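Local coordinates for hydroxyethylthiazole kinase (Pyrococcus horikoshii, PDB 3HPD), which probably phosphorylates the hydroxyl group of 4-methyl-5-beta-hydroxyethylthiazole with ATP, a magnesium-dependent step in thiamine diphosphate biosynthesis, at residues 75-78 against 79-82. Residues are numbered along the deposited sequence; the frame is centred on the assembly and turned at random.
Sequences MVKA and TEIA
Thr79 returns its hydroxyl to the carbonyl of Met75, one helical turn earlier. OG1 donates to Met75 O at 2.9 Å, and Thr79 N bonds to the same oxygen at 3.0 Å. The two donors come from opposite faces of the carbonyl plane, so one oxygen is gripped twice by one residue. The torsion explains the reach: OG1 lies beside the backbone N and anti to the carbonyl carbon (chi1 -61°), which turns it back along the helix. The hydroxyl of a buried residue is thereby satisfied within its own helix. A valine here would probably leave Met75 O with the amide bond alone from this residue and put a methyl where the hydroxyl donates.

Lys77 and Ala78 continue the alpha-helical i to i+4 pattern. Ile81 N bonds to Lys77 O at 2.9 Å, and Ala82 N to Ala78 O at 2.8 Å, with an N-H...O angle of 169°. The aliphatic part of Lys77 does the packing. Its CG, anti to the backbone N (chi1 -174°), comes to 4.0 Å from Ile81 CD1. The bend at chi2 then carries Lys77 CD toward Glu80, where it lies 4.0 Å from OE1. Further out, Lys77 crosses Glu80 at about a right angle. Lys77 NZ is 4.5 Å from Glu80 OE1, beyond a salt bridge but probably still a mild attraction. The firmer partner of Glu80 is Arg112, which forms a salt bridge with OE2. Val76 runs alongside Glu80, pointing the same way.

All eight residues belong to helix 69-85, the crossover between parallel strands 59-63 and 89-92 in this ribokinase-clan fold. Met75, Thr79 and Ala82 touch strand 59-63. Lys77, Ala78 and Ile81 meet helix 50-56, while Val76 and Thr79 pack on helix 100-112.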
loop_
_atom_site.group_PDB
_atom_site.type_symbol
_atom_site.label_atom_id
_atom_site.label_comp_id
_atom_site.label_asym_id
_atom_site.label_seq_id
_atom_site.Cartn_x
_atom_site.Cartn_y
_atom_site.Cartn_z
ATOM N N MET A 75 2.768 15.810 -12.210
ATOM C CA MET A 75 2.948 16.723 -11.086
ATOM C C MET A 75 3.150 18.175 -11.506
ATOM O O MET A 75 2.604 19.091 -10.886
ATOM C CB MET A 75 4.127 16.262 -10.231
ATOM C CG MET A 75 3.863 14.944 -9.525
ATOM S SD MET A 75 5.350 14.281 -8.775
ATOM C CE MET A 75 4.713 12.737 -8.098
ATOM N N VAL A 76 3.934 18.385 -12.557
ATOM C CA VAL A 76 4.182 19.735 -13.043
ATOM C C VAL A 76 2.907 20.308 -13.654
ATOM O O VAL A 76 2.573 21.472 -13.435
ATOM C CB VAL A 76 5.321 19.742 -14.087
ATOM C CG1 VAL A 76 5.417 21.105 -14.750
ATOM C CG2 VAL A 76 6.647 19.399 -13.398
ATOM N N LYS A 77 2.189 19.481 -14.408
ATOM C CA LYS A 77 0.945 19.910 -15.036
ATOM C C LYS A 77 -0.090 20.230 -13.963
ATOM O O LYS A 77 -0.818 21.217 -14.063
ATOM C CB LYS A 77 0.410 18.813 -15.959
ATOM C CG LYS A 77 -0.814 19.218 -16.768
ATOM C CD LYS A 77 -0.491 20.341 -17.749
ATOM C CE LYS A 77 -1.725 20.760 -18.539
ATOM N NZ LYS A 77 -1.437 21.888 -19.473
ATOM N N ALA A 78 -0.152 19.387 -12.935
ATOM C CA ALA A 78 -1.093 19.587 -11.838
ATOM C C ALA A 78 -0.820 20.913 -11.142
ATOM O O ALA A 78 -1.744 21.635 -10.776
ATOM C CB ALA A 78 -0.978 18.455 -10.837
ATOM N N THR A 79 0.456 21.224 -10.954
ATOM C CA THR A 79 0.840 22.464 -10.296
ATOM C C THR A 79 0.358 23.660 -11.113
ATOM O O THR A 79 -0.138 24.639 -10.564
ATOM C CB THR A 79 2.373 22.544 -10.115
ATOM O OG1 THR A 79 2.810 21.453 -9.294
ATOM C CG2 THR A 79 2.770 23.857 -9.446
ATOM N N GLU A 80 0.497 23.575 -12.430
ATOM C CA GLU A 80 0.065 24.667 -13.285
ATOM C C GLU A 80 -1.460 24.810 -13.267
ATOM O O GLU A 80 -1.984 25.919 -13.213
ATOM C CB GLU A 80 0.592 24.443 -14.704
ATOM C CG GLU A 80 2.112 24.297 -14.727
ATOM C CD GLU A 80 2.679 24.045 -16.110
ATOM O OE1 GLU A 80 2.009 23.369 -16.920
ATOM O OE2 GLU A 80 3.808 24.508 -16.375
ATOM N N ILE A 81 -2.167 23.684 -13.292
ATOM C CA ILE A 81 -3.630 23.693 -13.263
ATOM C C ILE A 81 -4.148 24.240 -11.933
ATOM O O ILE A 81 -5.028 25.106 -11.904
ATOM C CB ILE A 81 -4.194 22.269 -13.472
ATOM C CG1 ILE A 81 -3.863 21.785 -14.886
ATOM C CG2 ILE A 81 -5.700 22.257 -13.232
ATOM C CD1 ILE A 81 -4.245 20.345 -15.144
ATOM N N ALA A 82 -3.601 23.734 -10.832
ATOM C CA ALA A 82 -4.012 24.178 -9.507
ATOM C C ALA A 82 -3.777 25.674 -9.323
ATOM O O ALA A 82 -4.624 26.370 -8.771
ATOM C CB ALA A 82 -3.262 23.391 -8.426
#